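Local coordinates for protein heme peroxidase (Bacteroides thetaiotaomicron, PDB 2GVK) that probably acts as a dye-decolorizing peroxidase, using a heme and hydrogen peroxide to oxidise dyes and similar substrates, at residues A[161-167]-A[241-246]; A[45-49]-A[67-71]. All blocks are in the same frame, centred on the assembly; numbering follows the deposited sequence.

Contact 1 (A[161-167]-A[241-246]); sequences ENPAVDE and DLKIVR. With EDO (1,2-ethanediol), chain H.
Asn162 and Val245 bring the two backbones together, their CA atoms 5.5 Å apart: 161-167 is an irregular loop, while 241-246 runs out of a loop into the first residues of strand 245-253. The Asn162 side-chain amide bonds to both the N and the O of Arg246, mimicking a backbone partner. Its OD1 accepts from Arg246 N at 2.9 Å, the donor tilted 33° from the carbonyl plane, and its ND2 gives a nearly straight bond (175°) to Arg246 O, meeting a lone pair in the carbonyl plane. This pair fixes the rotation of the amide. Water 2 links the same OD1 with Ile244 O and Arg246 NE. In one of two modelled Glu161 conformers, OE2 lies above the Arg246 guanidinium, offset toward its rim and 3.3 Å from NH2, a salt bridge of charges with no N-H aimed at it. Farther along, Lys243 NZ makes a salt bridge to the syn side of Glu167 OE1 at 2.7 Å, and water 1 joins that NZ to Glu161 O. Asp241 OD1 lies 2.7 Å from Glu167 OE2, so close that one acid probably carries a proton. With Lys243-Asp241 as its long arm, this salt-bridge network ties the loop to the approach to strand 245-253. Phe172 of helix 169-173 packs against Pro163, Glu167, Asp241 and Lys243, whereas Ile244 and Arg246 lean on helix 270-281 and strand 258-267.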
ATOM      1  N   GLU A 161      21.239 -13.194 -10.368  1.00 17.53           N
ATOM      2  CA  GLU A 161      22.396 -14.007 -10.026  0.60 17.64           C
ATOM      3  C   GLU A 161      22.959 -13.701  -8.612  1.00 17.28           C
ATOM      4  O   GLU A 161      23.815 -14.420  -8.097  1.00 17.27           O
ATOM      5  CB  GLU A 161      23.486 -13.787 -11.081  0.60 17.97           C
ATOM      6  CG  GLU A 161      24.388 -12.501 -10.863  0.60 19.14           C
ATOM      7  CD  GLU A 161      23.655 -11.136 -11.060  0.60 20.68           C
ATOM      8  OE1 GLU A 161      22.544 -11.090 -11.653  0.60 19.77           O
ATOM      9  OE2 GLU A 161      24.232 -10.104 -10.640  0.60 22.96           O
ATOM     10  N   ASN A 162      22.498 -12.613  -8.008  1.00 16.49           N
ATOM     11  CA  ASN A 162      22.959 -12.268  -6.651  1.00 16.06           C
ATOM     12  C   ASN A 162      22.634 -13.412  -5.701  1.00 15.78           C
ATOM     13  O   ASN A 162      21.550 -13.981  -5.766  1.00 15.94           O
ATOM     14  CB  ASN A 162      22.303 -11.001  -6.150  1.00 16.18           C
ATOM     15  CG  ASN A 162      22.990  -9.728  -6.665  1.00 16.44           C
ATOM     16  OD1 ASN A 162      24.169  -9.725  -6.974  1.00 16.45           O
ATOM     17  ND2 ASN A 162      22.257  -8.654  -6.700  1.00 17.68           N
ATOM     18  N   PRO A 163      23.564 -13.745  -4.810  1.00 15.23           N
ATOM     19  CA  PRO A 163      23.293 -14.840  -3.873  1.00 15.03           C
ATOM     20  C   PRO A 163      22.055 -14.581  -3.012  1.00 14.72           C
ATOM     21  O   PRO A 163      21.930 -13.517  -2.375  1.00 15.00           O
ATOM     22  CB  PRO A 163      24.584 -14.910  -3.009  1.00 14.89           C
ATOM     23  CG  PRO A 163      25.278 -13.599  -3.224  1.00 16.11           C
ATOM     24  CD  PRO A 163      24.901 -13.141  -4.608  1.00 15.29           C
ATOM     25  N   ALA A 164      21.143 -15.536  -3.018  1.00 14.12           N
ATOM     26  CA  ALA A 164      19.891 -15.419  -2.309  1.00 13.84           C
ATOM     27  C   ALA A 164      19.191 -16.750  -2.359  1.00 13.52           C
ATOM     28  O   ALA A 164      19.561 -17.604  -3.130  1.00 13.11           O
ATOM     29  CB  ALA A 164      19.007 -14.337  -2.954  1.00 13.98           C
ATOM     30  N   VAL A 165      18.167 -16.908  -1.504  1.00 13.43           N
ATOM     31  CA  VAL A 165      17.259 -18.108  -1.478  1.00 13.61           C
ATOM     32  C   VAL A 165      17.949 -19.347  -0.876  1.00 13.88           C
ATOM     33  O   VAL A 165      17.547 -19.828   0.182  1.00 13.83           O
ATOM     34  CB  VAL A 165      16.654 -18.430  -2.879  1.00 13.45           C
ATOM     35  CG1 VAL A 165      15.797 -19.669  -2.818  1.00 14.56           C
ATOM     36  CG2 VAL A 165      15.831 -17.226  -3.397  1.00 12.87           C
ATOM     37  N   ASP A 166      18.939 -19.887  -1.576  1.00 14.08           N
ATOM     38  CA  ASP A 166      19.688 -21.034  -1.054  1.00 14.65           C
ATOM     39  C   ASP A 166      21.139 -20.688  -0.747  1.00 14.90           C
ATOM     40  O   ASP A 166      21.970 -21.577  -0.514  1.00 15.00           O
ATOM     41  CB  ASP A 166      19.596 -22.226  -2.008  1.00 14.77           C
ATOM     42  CG  ASP A 166      20.151 -21.934  -3.384  1.00 16.66           C
ATOM     43  OD1 ASP A 166      20.602 -20.796  -3.658  1.00 18.74           O
ATOM     44  OD2 ASP A 166      20.136 -22.873  -4.210  1.00 24.03           O
ATOM     45  N   GLU A 167      21.426 -19.399  -0.716  1.00 15.52           N
ATOM     46  CA  GLU A 167      22.705 -18.891  -0.299  1.00 16.60           C
ATOM     47  C   GLU A 167      22.505 -17.587   0.467  1.00 16.92           C
ATOM     48  O   GLU A 167      21.569 -16.845   0.207  1.00 16.71           O
ATOM     49  CB  GLU A 167      23.604 -18.655  -1.499  1.00 17.15           C
ATOM     50  CG  GLU A 167      24.188 -19.936  -2.079  1.00 21.10           C
ATOM     51  CD  GLU A 167      25.230 -19.671  -3.140  1.00 26.09           C
ATOM     52  OE1 GLU A 167      24.961 -18.821  -4.050  1.00 28.15           O
ATOM     53  OE2 GLU A 167      26.319 -20.329  -3.082  1.00 27.06           O
ATOM     54  N   ASP A 241      31.807 -20.978  -6.866  1.00 22.70           N
ATOM     55  CA  ASP A 241      31.016 -20.327  -5.841  1.00 21.76           C
ATOM     56  C   ASP A 241      31.732 -19.063  -5.282  1.00 20.35           C
ATOM     57  O   ASP A 241      31.758 -18.825  -4.074  1.00 20.93           O
ATOM     58  CB  ASP A 241      30.698 -21.292  -4.721  1.00 22.16           C
ATOM     59  CG  ASP A 241      29.438 -20.900  -3.949  1.00 24.73           C
ATOM     60  OD1 ASP A 241      28.536 -20.266  -4.560  1.00 25.13           O
ATOM     61  OD2 ASP A 241      29.352 -21.222  -2.726  1.00 26.95           O
ATOM     62  N   LEU A 242      32.359 -18.317  -6.173  1.00 18.06           N
ATOM     63  CA  LEU A 242      32.913 -17.033  -5.845  1.00 16.49           C
ATOM     64  C   LEU A 242      31.963 -15.978  -6.410  1.00 15.04           C
ATOM     65  O   LEU A 242      31.738 -15.927  -7.616  1.00 14.90           O
ATOM     66  CB  LEU A 242      34.276 -16.881  -6.452  1.00 16.37           C
ATOM     67  CG  LEU A 242      35.338 -17.845  -5.916  1.00 17.29           C
ATOM     68  CD1 LEU A 242      36.588 -17.729  -6.726  1.00 18.68           C
ATOM     69  CD2 LEU A 242      35.618 -17.578  -4.454  1.00 20.23           C
ATOM     70  N   LYS A 243      31.387 -15.176  -5.534  1.00 14.09           N
ATOM     71  CA  LYS A 243      30.313 -14.269  -5.914  1.00 13.31           C
ATOM     72  C   LYS A 243      30.415 -12.988  -5.179  1.00 13.08           C
ATOM     73  O   LYS A 243      31.018 -12.923  -4.096  1.00 12.94           O
ATOM     74  CB  LYS A 243      28.949 -14.906  -5.598  1.00 13.11           C
ATOM     75  CG  LYS A 243      28.769 -16.257  -6.198  1.00 15.22           C
ATOM     76  CD  LYS A 243      27.375 -16.798  -5.999  1.00 17.25           C
ATOM     77  CE  LYS A 243      27.195 -18.133  -6.735  1.00 18.87           C
ATOM     78  NZ  LYS A 243      25.842 -18.680  -6.578  1.00 19.88           N
ATOM     79  N   ILE A 244      29.817 -11.949  -5.758  1.00 13.09           N
ATOM     80  CA  ILE A 244      29.661 -10.686  -5.096  1.00 13.15           C
ATOM     81  C   ILE A 244      28.170 -10.290  -5.124  1.00 13.14           C
ATOM     82  O   ILE A 244      27.341 -10.994  -5.709  1.00 12.81           O
ATOM     83  CB  ILE A 244      30.517  -9.589  -5.758  1.00 13.41           C
ATOM     84  CG1 ILE A 244      29.930  -9.179  -7.124  1.00 14.83           C
ATOM     85  CG2 ILE A 244      31.955 -10.072  -5.895  1.00 13.82           C
ATOM     86  CD1 ILE A 244      30.680  -8.024  -7.807  1.00 16.35           C
ATOM     87  N   VAL A 245      27.842  -9.203  -4.440  1.00 13.34           N
ATOM     88  CA  VAL A 245      26.473  -8.686  -4.414  1.00 13.92           C
ATOM     89  C   VAL A 245      26.464  -7.396  -5.198  1.00 14.90           C
ATOM     90  O   VAL A 245      27.108  -6.442  -4.820  1.00 14.20           O
ATOM     91  CB  VAL A 245      26.003  -8.432  -2.983  1.00 13.72           C
ATOM     92  CG1 VAL A 245      24.629  -7.733  -2.968  1.00 14.27           C
ATOM     93  CG2 VAL A 245      25.969  -9.732  -2.211  1.00 14.94           C
ATOM     94  N   ARG A 246      25.725  -7.383  -6.302  1.00 16.67           N
ATOM     95  CA  ARG A 246      25.848  -6.322  -7.294  1.00 19.24           C
ATOM     96  C   ARG A 246      24.543  -5.546  -7.429  1.00 21.19           C
ATOM     97  O   ARG A 246      23.458  -6.127  -7.387  1.00 21.98           O
ATOM     98  CB  ARG A 246      26.260  -6.899  -8.649  1.00 19.75           C
ATOM     99  CG  ARG A 246      27.575  -7.661  -8.626  1.00 24.06           C
ATOM    100  CD  ARG A 246      28.053  -8.115  -9.995  1.00 27.49           C
ATOM    101  NE  ARG A 246      27.645  -9.485 -10.292  1.00 28.47           N
ATOM    102  CZ  ARG A 246      27.557  -9.989 -11.515  1.00 31.52           C
ATOM    103  NH1 ARG A 246      27.847  -9.236 -12.567  1.00 31.59           N
ATOM    104  NH2 ARG A 246      27.177 -11.247 -11.689  1.00 34.47           N
TER
HETATM  105  C1  EDO H 323      29.745  -6.063 -13.824  1.00 38.43           C
HETATM  106  O1  EDO H 323      30.716  -4.976 -13.847  1.00 41.46           O
HETATM  107  C2  EDO H 323      28.332  -5.556 -14.203  1.00 36.19           C
HETATM  108  O2  EDO H 323      27.301  -6.450 -13.645  1.00 31.34           O
HETATM  109  O   HOH W   1      23.363 -17.187  -7.162  1.00 24.99           O
HETATM  110  O   HOH W   2      26.265 -11.081  -8.350  1.00 21.92           O

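Contact 2 (A[45-49]-A[67-71]); sequences VCANF and CTMGF
Phe49 meets Met69, modelled as selenomethionine, through CH-pi and chalcogen-aromatic contacts. Met69 CB stands over one face of the Phe49 ring, offset toward the rim and 4.0 Å from the centroid, and SE lies over the same face, 4.5 Å from the centroid. With CG anti to the backbone N (chi1 -167°), Phe49 extends its ring from the helix to the strand, where CZ also touches the backbone oxygen Cys67 O at 3.5 Å.

Two cysteines make sulfur-aromatic contacts at ring edges. Cys67 SG approaches the rim of Phe49, 3.7 Å from CZ, and Cys46 SG comes just as near to Phe71 CZ, close to the plane of that ring.

The remaining contacts are purely apolar. The fully extended Met69 chain carries its methyl to the helix, where CE lies 3.9 Å from both Val45 CG1 and Cys46 SG. With an alanine here in place of Phe49, Cys67 SG would lose its ring and a gap would probably open beside the Met69 chain, leaving it freer to turn.

Helix 38-59 thus packs against strand 66-72 with the axes of the two short segments 10.7 Å apart and roughly antiparallel, their directions 150° apart, as helices pack on the antiparallel sheet of a ferredoxin-like (alpha+beta) domain. Leu312 of helix 309-315 touches Cys46, Phe49, Met69 and Phe71, Val45 reaches helix 118-131, and strand 109-115 flanks 66-72 in the sheet.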
ATOM      1  N   VAL A  45      31.137  12.455  11.087  1.00 13.45           N
ATOM      2  CA  VAL A  45      30.190  11.646  10.312  1.00 13.10           C
ATOM      3  C   VAL A  45      30.309  10.154  10.712  1.00 12.85           C
ATOM      4  O   VAL A  45      29.306   9.490  10.941  1.00 12.65           O
ATOM      5  CB  VAL A  45      30.393  11.811   8.787  1.00 12.83           C
ATOM      6  CG1 VAL A  45      29.538  10.817   8.025  1.00 13.70           C
ATOM      7  CG2 VAL A  45      30.055  13.212   8.358  1.00 14.21           C
ATOM      8  N   CYS A  46      31.542   9.651  10.833  1.00 12.80           N
ATOM      9  CA  CYS A  46      31.753   8.258  11.276  1.00 12.79           C
ATOM     10  C   CYS A  46      31.053   8.002  12.609  1.00 12.76           C
ATOM     11  O   CYS A  46      30.366   6.983  12.781  1.00 12.59           O
ATOM     12  CB  CYS A  46      33.242   7.935  11.429  1.00 12.84           C
ATOM     13  SG  CYS A  46      34.188   7.939   9.925  1.00 13.50           S
ATOM     14  N   ALA A  47      31.254   8.918  13.556  1.00 12.98           N
ATOM     15  CA  ALA A  47      30.713   8.775  14.893  1.00 13.14           C
ATOM     16  C   ALA A  47      29.187   8.786  14.912  1.00 13.21           C
ATOM     17  O   ALA A  47      28.569   8.122  15.756  1.00 13.40           O
ATOM     18  CB  ALA A  47      31.246   9.877  15.781  1.00 13.20           C
ATOM     19  N   ASN A  48      28.587   9.534  13.994  1.00 13.05           N
ATOM     20  CA  ASN A  48      27.159   9.767  14.015  1.00 13.23           C
ATOM     21  C   ASN A  48      26.387   9.028  12.928  1.00 12.81           C
ATOM     22  O   ASN A  48      25.149   9.167  12.820  1.00 12.42           O
ATOM     23  CB  ASN A  48      26.909  11.264  13.916  1.00 13.77           C
ATOM     24  CG  ASN A  48      27.295  11.979  15.171  1.00 17.79           C
ATOM     25  OD1 ASN A  48      26.742  11.705  16.250  1.00 20.75           O
ATOM     26  ND2 ASN A  48      28.281  12.851  15.075  1.00 18.20           N
ATOM     27  N   PHE A  49      27.090   8.207  12.168  1.00 12.75           N
ATOM     28  CA  PHE A  49      26.501   7.550  10.978  1.00 12.35           C
ATOM     29  C   PHE A  49      25.343   6.620  11.318  1.00 12.23           C
ATOM     30  O   PHE A  49      24.268   6.736  10.742  1.00 11.94           O
ATOM     31  CB  PHE A  49      27.573   6.784  10.218  1.00 12.17           C
ATOM     32  CG  PHE A  49      27.145   6.343   8.833  1.00 12.71           C
ATOM     33  CD1 PHE A  49      26.926   7.270   7.827  1.00 13.41           C
ATOM     34  CD2 PHE A  49      26.984   5.014   8.546  1.00 12.66           C
ATOM     35  CE1 PHE A  49      26.572   6.855   6.545  1.00 13.32           C
ATOM     36  CE2 PHE A  49      26.642   4.607   7.281  1.00 12.37           C
ATOM     37  CZ  PHE A  49      26.412   5.537   6.289  1.00 12.01           C
ATOM     38  N   CYS A  67      21.957   3.583   4.020  1.00 12.11           N
ATOM     39  CA  CYS A  67      23.132   4.267   3.538  1.00 12.02           C
ATOM     40  C   CYS A  67      24.350   3.458   3.937  1.00 12.22           C
ATOM     41  O   CYS A  67      24.412   2.927   5.045  1.00 12.18           O
ATOM     42  CB  CYS A  67      23.257   5.683   4.092  1.00 12.04           C
ATOM     43  SG  CYS A  67      24.560   6.665   3.289  1.00 14.09           S
ATOM     44  N   THR A  68      25.289   3.330   3.020  1.00 11.94           N
ATOM     45  CA  THR A  68      26.597   2.771   3.336  1.00 12.19           C
ATOM     46  C   THR A  68      27.665   3.827   3.080  1.00 12.25           C
ATOM     47  O   THR A  68      27.491   4.718   2.220  1.00 12.66           O
ATOM     48  CB  THR A  68      26.903   1.531   2.513  1.00 12.33           C
ATOM     49  OG1 THR A  68      26.986   1.885   1.151  1.00 16.75           O
ATOM     50  CG2 THR A  68      25.848   0.512   2.686  1.00 13.30           C
HETATM   51  N   MSE A  69      28.754   3.740   3.854  1.00 11.75           N
HETATM   52  CA  MSE A  69      29.851   4.672   3.802  1.00 12.29           C
HETATM   53  C   MSE A  69      31.143   3.897   3.638  1.00 12.12           C
HETATM   54  O   MSE A  69      31.430   2.988   4.416  1.00 12.51           O
HETATM   55  CB  MSE A  69      29.904   5.457   5.104  1.00 12.19           C
HETATM   56  CG  MSE A  69      31.030   6.474   5.187  1.00 15.26           C
HETATM   57 SE   MSE A  69      31.036   7.372   6.924  0.70 22.19          SE
HETATM   58  CE  MSE A  69      32.397   8.703   6.525  1.00 18.76           C
ATOM     59  N   GLY A  70      31.933   4.276   2.642  1.00 11.63           N
ATOM     60  CA  GLY A  70      33.191   3.615   2.369  1.00 11.54           C
ATOM     61  C   GLY A  70      34.328   4.587   2.173  1.00 10.89           C
ATOM     62  O   GLY A  70      34.114   5.768   1.853  1.00 10.82           O
ATOM     63  N   PHE A  71      35.543   4.065   2.306  1.00 10.30           N
ATOM     64  CA  PHE A  71      36.775   4.856   2.211  1.00 10.27           C
ATOM     65  C   PHE A  71      37.709   4.340   1.133  1.00 10.30           C
ATOM     66  O   PHE A  71      37.978   3.141   1.060  1.00 10.25           O
ATOM     67  CB  PHE A  71      37.526   4.830   3.564  1.00 10.34           C
ATOM     68  CG  PHE A  71      36.696   5.267   4.718  1.00 11.61           C
ATOM     69  CD1 PHE A  71      35.837   4.387   5.335  1.00 14.25           C
ATOM     70  CD2 PHE A  71      36.708   6.580   5.139  1.00 11.25           C
ATOM     71  CE1 PHE A  71      35.004   4.804   6.365  1.00 15.02           C
ATOM     72  CE2 PHE A  71      35.872   6.996   6.209  1.00 13.08           C
ATOM     73  CZ  PHE A  71      35.045   6.112   6.803  1.00 14.30           C
TER

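From the N terminus, the chain runs through strand 24-32 into helix 38-59, and contact 2 closes first, folding that helix back over strand 66-72 after a short connection, residues 60-65. It is complete long before contact 1 opens, so the two follow in series and neither nest nor cross. Contact 1 spans a longer excursion, in which the chain leaves the 161-167 loop, passes through helix 169-173 and strand 186-195, and returns to enter strand 245-253. The two contacts do not touch, yet both reach the same antiparallel sheet: contact 2 packs a helix on an inner strand of the N-terminal half, while contact 1 ties a loop to a strand at the edge of the sheet within this chain.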